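PDB 6D21: FERM, RhoGEF and pleckstrin domain protein 2 from Danio rerio, which probably acts as a guanine nucleotide exchange factor that activates RAC1 and takes part in remodelling of the actin cytoskeleton, with its FERM domain captured here. Local coordinates for residues A[139-144]-A[159-164]; A[4-9]-A[75-80]; A[86-91]-A[178-183]. One frame throughout, in Å; residues are numbered along the deposited sequence.

The three contacts sample two lobes of the FERM domain. Contact 2 comes first along the chain and pairs strands 3-9 and 76-81 within the five-stranded sheet of the N-terminal, ubiquitin-like lobe. Contacts 1 and 3 lie in the helical central lobe, with contact 1 nested inside the loop that contact 3 closes. Helix 157-164 of contact 1 and helix 172-183 of contact 3 are consecutive, and the centres of these two contacts are 23 Å apart. Contact 2 is centred 32 Å from contact 1 and 27 Å from contact 3. None touches another: contact 2 joins two strands of the ubiquitin-like lobe, while contacts 1 and 3 join elements of the helical lobe.

Contact 1. Residues A[139-144]-A[159-164]; sequences ADREFL and KIMELH
M161 of helix 157-164 reaches into the surface of helix 137-146, joining two roughly antiparallel helices of the FERM central lobe, an all-helical module. Its CG touches both D140 CB and L144 CD1, each at 3.8 Å. That same L144 methyl continues to I160 CG2 at 4.2 Å, extending the apolar seam. The bend of M161 at chi3 (-66°) places methyl CE over the centre of one guanidinium face of R141, 3.8 Å above the plane, while M161 SD lies 3.6 Å from R141 CG. The polar element is a His-carboxylate hydrogen bond, in which H164 ND1 donates to D140 OD2 at a very short and doubtful 2.4 Å, with an N-H...O angle of 159°. The carboxylate meets the ring at its edge, with the two planes only 15° from coplanar. Further out, H164 NE2 bonds to G133 O, and D140 OD1 receives a weak hydrogen bond from D136 N, so both partners of the pair are also tied to the chain just before helix 137-146. R141 lies at the outer side of the seam, its NE in a salt bridge with D137 OD1.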
# COMPACT_ATOMS: atom_id res chain seq x y z
N ALA A 139 -9.87 -14.20 26.25
CA ALA A 139 -8.76 -14.19 25.29
C ALA A 139 -8.84 -13.00 24.32
O ALA A 139 -7.82 -12.51 23.86
CB ALA A 139 -8.73 -15.49 24.51
N ASP A 140 -10.06 -12.56 24.01
CA ASP A 140 -10.24 -11.41 23.13
C ASP A 140 -9.81 -10.12 23.83
O ASP A 140 -9.14 -9.29 23.23
CB ASP A 140 -11.69 -11.32 22.65
CG ASP A 140 -11.98 -12.23 21.47
OD1 ASP A 140 -11.50 -13.38 21.47
OD2 ASP A 140 -12.67 -11.78 20.53
N ARG A 141 -10.19 -9.96 25.09
CA ARG A 141 -9.80 -8.77 25.83
C ARG A 141 -8.29 -8.73 26.05
O ARG A 141 -7.67 -7.66 25.97
CB ARG A 141 -10.55 -8.71 27.16
CG ARG A 141 -12.05 -8.57 26.98
CD ARG A 141 -12.85 -8.67 28.26
NE ARG A 141 -14.27 -8.58 27.97
CZ ARG A 141 -14.94 -7.44 27.85
NH1 ARG A 141 -14.32 -6.28 28.03
NH2 ARG A 141 -16.24 -7.46 27.55
N GLU A 142 -7.69 -9.89 26.31
CA GLU A 142 -6.24 -9.98 26.49
C GLU A 142 -5.52 -9.62 25.19
O GLU A 142 -4.53 -8.88 25.19
CB GLU A 142 -5.84 -11.37 26.96
N PHE A 143 -6.01 -10.16 24.08
CA PHE A 143 -5.43 -9.87 22.78
C PHE A 143 -5.49 -8.37 22.44
O PHE A 143 -4.51 -7.79 21.97
CB PHE A 143 -6.13 -10.68 21.69
CG PHE A 143 -5.56 -10.47 20.30
CD1 PHE A 143 -4.41 -11.12 19.90
CD2 PHE A 143 -6.19 -9.61 19.40
CE1 PHE A 143 -3.89 -10.93 18.64
CE2 PHE A 143 -5.67 -9.41 18.12
CZ PHE A 143 -4.52 -10.08 17.74
N LEU A 144 -6.65 -7.75 22.68
CA LEU A 144 -6.85 -6.36 22.28
C LEU A 144 -6.10 -5.38 23.20
O LEU A 144 -5.78 -4.26 22.80
CB LEU A 144 -8.34 -6.03 22.22
CG LEU A 144 -9.14 -6.66 21.06
CD1 LEU A 144 -10.64 -6.39 21.22
CD2 LEU A 144 -8.64 -6.16 19.70
N LYS A 159 -17.31 -3.34 20.20
CA LYS A 159 -17.88 -3.65 18.90
C LYS A 159 -17.07 -4.69 18.15
O LYS A 159 -17.62 -5.57 17.48
CB LYS A 159 -18.00 -2.41 18.04
CG LYS A 159 -18.93 -2.65 16.87
CD LYS A 159 -18.88 -1.56 15.84
CE LYS A 159 -19.65 -2.01 14.62
NZ LYS A 159 -21.08 -2.28 14.97
N ILE A 160 -15.75 -4.56 18.22
CA ILE A 160 -14.87 -5.54 17.62
C ILE A 160 -15.17 -6.95 18.15
O ILE A 160 -15.25 -7.89 17.37
CB ILE A 160 -13.39 -5.19 17.86
CG1 ILE A 160 -13.01 -3.94 17.06
CG2 ILE A 160 -12.48 -6.33 17.45
CD1 ILE A 160 -11.59 -3.48 17.31
N MET A 161 -15.35 -7.07 19.46
CA MET A 161 -15.55 -8.39 20.07
C MET A 161 -16.94 -8.92 19.75
O MET A 161 -17.11 -10.10 19.45
CB MET A 161 -15.32 -8.33 21.58
CG MET A 161 -13.84 -8.22 21.97
SD MET A 161 -13.57 -8.09 23.75
CE MET A 161 -14.33 -6.50 24.11
N GLU A 162 -17.93 -8.04 19.82
CA GLU A 162 -19.29 -8.35 19.44
C GLU A 162 -19.33 -8.97 18.04
O GLU A 162 -19.91 -10.03 17.83
CB GLU A 162 -20.17 -7.09 19.51
CG GLU A 162 -21.64 -7.30 19.22
CD GLU A 162 -22.45 -6.01 19.35
OE1 GLU A 162 -21.86 -4.94 19.59
OE2 GLU A 162 -23.69 -6.09 19.22
N LEU A 163 -18.69 -8.30 17.08
CA LEU A 163 -18.66 -8.80 15.72
C LEU A 163 -17.86 -10.11 15.60
O LEU A 163 -18.19 -10.97 14.77
CB LEU A 163 -18.07 -7.75 14.79
CG LEU A 163 -18.93 -6.50 14.59
CD1 LEU A 163 -18.19 -5.47 13.74
CD2 LEU A 163 -20.25 -6.88 13.95
N HIS A 164 -16.82 -10.26 16.41
CA HIS A 164 -16.00 -11.47 16.39
C HIS A 164 -16.81 -12.72 16.81
O HIS A 164 -16.46 -13.83 16.46
CB HIS A 164 -14.78 -11.28 17.30
CG HIS A 164 -13.85 -12.45 17.33
ND1 HIS A 164 -12.99 -12.69 18.38
CD2 HIS A 164 -13.64 -13.45 16.43
CE1 HIS A 164 -12.28 -13.78 18.13
NE2 HIS A 164 -12.66 -14.26 16.95

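Contact 2. Residues A[4-9]-A[75-80]; sequences LQIRVQ and TLFRLS
The F77 ring is met near its plane, at the edge, by the carbonyl of R7, with R7 O 3.6 Å from F77 CD1. Two methyls approach the ring obliquely: I6 CG2, 3.6 Å from F77 CD1, and V8 CG2, which settles 3.8 Å from F77 CB. F77 CG stands anti to the carbonyl carbon (chi1 -63°), which lays the ring back alongside I6 and beneath helix 26-36, where it touches L29. I6 and V8 also pack on that helix, at L29 and V33. This is the central parallel pair of a ubiquitin-like beta-grasp sheet, with strand 3-9 beside strand 76-81 and the short segments 38° apart. On the opposite face R7 CD touches L76 CD1 at 3.6 Å, while the R7 guanidinium is held by Q15 and that of R78 by E48 and a cation-pi contact with W56.

The backbones form a parallel ladder. F77 N donates to R7 O (3.2 Å), Q9 N to F77 O (2.7 Å, nearly straight at 175°) and L79 N to Q9 O (2.9 Å). Toward T75 the strands part, and one water accepts from R7 N and donates to T75 O, standing in for the next rung. Cutting F77 back to an alanine is likely to open a gap between the sheet and helix 26-36, leaving I6 CG2 and L29 without the ring they pack on. One face is apolar and turned to helix 26-36; the other mixes aliphatic contacts with polar partners for the arginines.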
# COMPACT_ATOMS: atom_id res chain seq x y z
N LEU A 4 27.37 -6.68 2.32
CA LEU A 4 26.44 -5.91 3.14
C LEU A 4 25.46 -6.80 3.89
O LEU A 4 25.13 -7.89 3.44
CB LEU A 4 25.64 -4.91 2.29
CG LEU A 4 26.38 -3.79 1.57
CD1 LEU A 4 25.37 -2.84 0.96
CD2 LEU A 4 27.32 -3.06 2.52
N GLN A 5 24.99 -6.30 5.02
CA GLN A 5 23.95 -6.98 5.77
C GLN A 5 22.75 -6.05 5.90
O GLN A 5 22.82 -5.00 6.55
CB GLN A 5 24.45 -7.42 7.14
CG GLN A 5 23.43 -8.23 7.90
CD GLN A 5 24.05 -9.00 9.04
OE1 GLN A 5 24.87 -8.48 9.78
NE2 GLN A 5 23.66 -10.27 9.17
N ILE A 6 21.65 -6.44 5.28
CA ILE A 6 20.49 -5.57 5.20
C ILE A 6 19.32 -6.20 5.94
O ILE A 6 19.07 -7.40 5.86
CB ILE A 6 20.16 -5.25 3.72
CG1 ILE A 6 21.26 -4.35 3.13
CG2 ILE A 6 18.82 -4.58 3.58
CD1 ILE A 6 20.92 -3.74 1.79
N ARG A 7 18.63 -5.36 6.71
CA ARG A 7 17.54 -5.77 7.56
C ARG A 7 16.22 -5.44 6.87
O ARG A 7 15.95 -4.29 6.51
CB ARG A 7 17.63 -5.05 8.90
CG ARG A 7 16.54 -5.37 9.90
CD ARG A 7 16.23 -4.16 10.78
NE ARG A 7 17.41 -3.55 11.40
CZ ARG A 7 17.75 -3.69 12.67
NH1 ARG A 7 17.01 -4.42 13.50
NH2 ARG A 7 18.83 -3.08 13.13
N VAL A 8 15.39 -6.46 6.68
CA VAL A 8 14.11 -6.22 6.02
C VAL A 8 12.95 -6.70 6.88
O VAL A 8 12.90 -7.86 7.29
CB VAL A 8 14.03 -6.90 4.66
CG1 VAL A 8 12.63 -6.75 4.07
CG2 VAL A 8 15.09 -6.33 3.72
N GLN A 9 12.02 -5.80 7.14
CA GLN A 9 10.82 -6.14 7.88
C GLN A 9 9.74 -6.69 6.96
O GLN A 9 9.39 -6.06 5.96
CB GLN A 9 10.29 -4.91 8.61
CG GLN A 9 8.97 -5.14 9.30
CD GLN A 9 8.59 -4.00 10.21
OE1 GLN A 9 9.22 -3.79 11.26
NE2 GLN A 9 7.59 -3.23 9.80
N THR A 75 19.72 0.94 8.08
CA THR A 75 18.44 1.37 7.52
C THR A 75 17.39 0.26 7.54
O THR A 75 17.66 -0.89 7.21
CB THR A 75 18.63 1.87 6.08
OG1 THR A 75 19.64 2.89 6.08
CG2 THR A 75 17.33 2.43 5.52
N LEU A 76 16.17 0.62 7.94
CA LEU A 76 15.08 -0.33 7.93
C LEU A 76 14.42 -0.35 6.55
O LEU A 76 14.06 0.70 6.01
CB LEU A 76 14.04 0.02 8.99
CG LEU A 76 12.88 -0.98 9.10
CD1 LEU A 76 13.39 -2.39 9.37
CD2 LEU A 76 11.90 -0.54 10.18
N PHE A 77 14.33 -1.56 5.99
CA PHE A 77 13.54 -1.81 4.78
C PHE A 77 12.32 -2.60 5.17
O PHE A 77 12.34 -3.33 6.17
CB PHE A 77 14.31 -2.62 3.73
CG PHE A 77 15.53 -1.92 3.20
CD1 PHE A 77 16.66 -1.77 3.99
CD2 PHE A 77 15.56 -1.45 1.90
CE1 PHE A 77 17.80 -1.14 3.51
CE2 PHE A 77 16.69 -0.83 1.41
CZ PHE A 77 17.81 -0.67 2.21
N ARG A 78 11.25 -2.49 4.38
CA ARG A 78 10.08 -3.30 4.64
C ARG A 78 9.40 -3.72 3.33
O ARG A 78 9.41 -3.00 2.33
CB ARG A 78 9.08 -2.57 5.53
CG ARG A 78 8.32 -1.46 4.83
CD ARG A 78 7.36 -0.73 5.80
NE ARG A 78 6.64 0.32 5.10
CZ ARG A 78 5.80 1.17 5.67
NH1 ARG A 78 5.19 2.08 4.93
NH2 ARG A 78 5.56 1.08 6.97
N LEU A 79 8.83 -4.91 3.37
CA LEU A 79 8.01 -5.41 2.26
C LEU A 79 6.68 -4.64 2.22
O LEU A 79 6.07 -4.43 3.27
CB LEU A 79 7.75 -6.90 2.43
CG LEU A 79 6.97 -7.59 1.31
CD1 LEU A 79 7.78 -7.55 -0.00
CD2 LEU A 79 6.68 -8.99 1.75
N SER A 80 6.25 -4.21 1.03
CA SER A 80 4.99 -3.48 0.89
C SER A 80 4.32 -3.85 -0.44
O SER A 80 5.01 -4.14 -1.43
CB SER A 80 5.21 -1.96 0.93
OG SER A 80 5.71 -1.55 2.20
O HOH W 1 19.54 -2.49 6.89

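Contact 3. Residues A[86-91]-A[178-183]; sequences PDPGQL and QVLEIA
L180 carries the apolar half of this contact, in which the last turns of helix 172-183 meet the loop leading into helix 94-110 of the FERM central lobe. Its CG stands anti to the carbonyl carbon (chi1 -61°), which sends the branch toward the loop. CD1 points at the loop backbone, 3.9 Å from P88 O and also close to G89 N, while CD2 rests on the P88 ring, 4.1 Å from P88 CB. Elsewhere the L180 side chain packs on F100 and I104 of helix 94-110, so it is wedged between the loop and the helix that follows it.

E181 comes next and supplies the polar half. Its chain bends at chi2 (-41°) and folds back so that OE1 passes over G89 CA, at a point where the loop has no side chain. OE1 ends 3.1 Å from D87 OD1, two acceptors with no bond between them, the carboxylate planes turned 69° apart. One water joins the groups, donating to E181 OE1 (2.9 Å) and to D87 OD2 (2.8 Å). D87 is itself tied into its own turn: OD2 receives Q90 NE2 at 3.0 Å, on its anti side and well out of the carboxylate plane, while OD1 takes a weak bond from G89 N.

Two carboxylates this close would repel if both were fully charged. R184 forms a salt bridge through NE with E181 OE2 and a weak, long ion pair with D87 OD1, so its positive charge probably offsets part of that cost. The shared water, donating to both acids, would ease it further.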
# COMPACT_ATOMS: atom_id res chain seq x y z
N PRO A 86 -7.62 -5.01 -8.67
CA PRO A 86 -9.01 -4.72 -8.33
C PRO A 86 -9.60 -5.71 -7.31
O PRO A 86 -10.43 -5.32 -6.52
CB PRO A 86 -9.74 -4.80 -9.67
CG PRO A 86 -8.80 -5.40 -10.61
CD PRO A 86 -7.43 -5.08 -10.13
N ASP A 87 -9.15 -6.97 -7.32
CA ASP A 87 -9.69 -7.93 -6.35
C ASP A 87 -8.65 -8.93 -5.88
O ASP A 87 -8.50 -10.01 -6.46
CB ASP A 87 -10.91 -8.66 -6.96
CG ASP A 87 -11.53 -9.67 -5.99
OD1 ASP A 87 -11.11 -9.72 -4.81
OD2 ASP A 87 -12.45 -10.40 -6.41
N PRO A 88 -7.95 -8.60 -4.79
CA PRO A 88 -6.89 -9.46 -4.26
C PRO A 88 -7.41 -10.82 -3.81
O PRO A 88 -6.64 -11.78 -3.70
CB PRO A 88 -6.32 -8.64 -3.07
CG PRO A 88 -7.23 -7.50 -2.87
CD PRO A 88 -8.00 -7.28 -4.13
N GLY A 89 -8.72 -10.90 -3.54
CA GLY A 89 -9.38 -12.15 -3.25
C GLY A 89 -9.25 -13.13 -4.40
O GLY A 89 -9.41 -14.34 -4.21
N GLN A 90 -8.94 -12.64 -5.60
CA GLN A 90 -8.79 -13.53 -6.75
C GLN A 90 -7.35 -13.90 -7.03
O GLN A 90 -7.06 -14.57 -8.00
CB GLN A 90 -9.39 -12.90 -8.00
CG GLN A 90 -10.90 -12.93 -7.94
CD GLN A 90 -11.51 -12.55 -9.24
OE1 GLN A 90 -11.39 -13.28 -10.23
NE2 GLN A 90 -12.20 -11.42 -9.27
N LEU A 91 -6.44 -13.48 -6.16
CA LEU A 91 -5.07 -13.97 -6.27
C LEU A 91 -5.06 -15.45 -5.98
O LEU A 91 -5.80 -15.93 -5.10
CB LEU A 91 -4.15 -13.20 -5.33
CG LEU A 91 -4.05 -11.72 -5.71
CD1 LEU A 91 -3.36 -10.92 -4.61
CD2 LEU A 91 -3.33 -11.58 -7.04
N GLN A 178 -12.22 -12.75 3.84
CA GLN A 178 -13.22 -11.77 4.28
C GLN A 178 -12.61 -10.38 4.40
O GLN A 178 -13.23 -9.39 4.03
CB GLN A 178 -13.80 -12.17 5.62
CG GLN A 178 -14.44 -13.54 5.63
CD GLN A 178 -15.88 -13.50 5.23
OE1 GLN A 178 -16.24 -12.88 4.23
NE2 GLN A 178 -16.74 -14.15 6.01
N VAL A 179 -11.40 -10.32 4.94
CA VAL A 179 -10.72 -9.02 5.07
C VAL A 179 -10.56 -8.40 3.68
O VAL A 179 -10.88 -7.24 3.47
CB VAL A 179 -9.35 -9.15 5.74
CG1 VAL A 179 -8.54 -7.86 5.55
CG2 VAL A 179 -9.53 -9.49 7.20
N LEU A 180 -10.09 -9.20 2.71
CA LEU A 180 -9.89 -8.68 1.36
C LEU A 180 -11.20 -8.27 0.71
O LEU A 180 -11.27 -7.22 0.07
CB LEU A 180 -9.19 -9.71 0.48
CG LEU A 180 -7.81 -10.13 0.97
CD1 LEU A 180 -7.28 -11.25 0.10
CD2 LEU A 180 -6.90 -8.95 0.93
N GLU A 181 -12.24 -9.09 0.84
CA GLU A 181 -13.53 -8.78 0.22
C GLU A 181 -14.13 -7.49 0.77
O GLU A 181 -14.73 -6.70 0.02
CB GLU A 181 -14.52 -9.94 0.40
CG GLU A 181 -14.36 -11.00 -0.66
CD GLU A 181 -14.15 -10.39 -2.04
OE1 GLU A 181 -13.08 -10.65 -2.64
OE2 GLU A 181 -15.04 -9.65 -2.50
N ILE A 182 -13.98 -7.27 2.08
CA ILE A 182 -14.48 -6.03 2.70
C ILE A 182 -13.66 -4.85 2.20
O ILE A 182 -14.20 -3.83 1.73
CB ILE A 182 -14.41 -6.09 4.25
CG1 ILE A 182 -15.39 -7.14 4.79
CG2 ILE A 182 -14.71 -4.73 4.86
CD1 ILE A 182 -15.12 -7.53 6.20
N ALA A 183 -12.34 -4.99 2.29
CA ALA A 183 -11.46 -3.87 2.04
C ALA A 183 -11.49 -3.42 0.58
O ALA A 183 -11.41 -2.22 0.29
CB ALA A 183 -10.04 -4.21 2.47
O HOH W 2 -13.02 -12.60 -4.85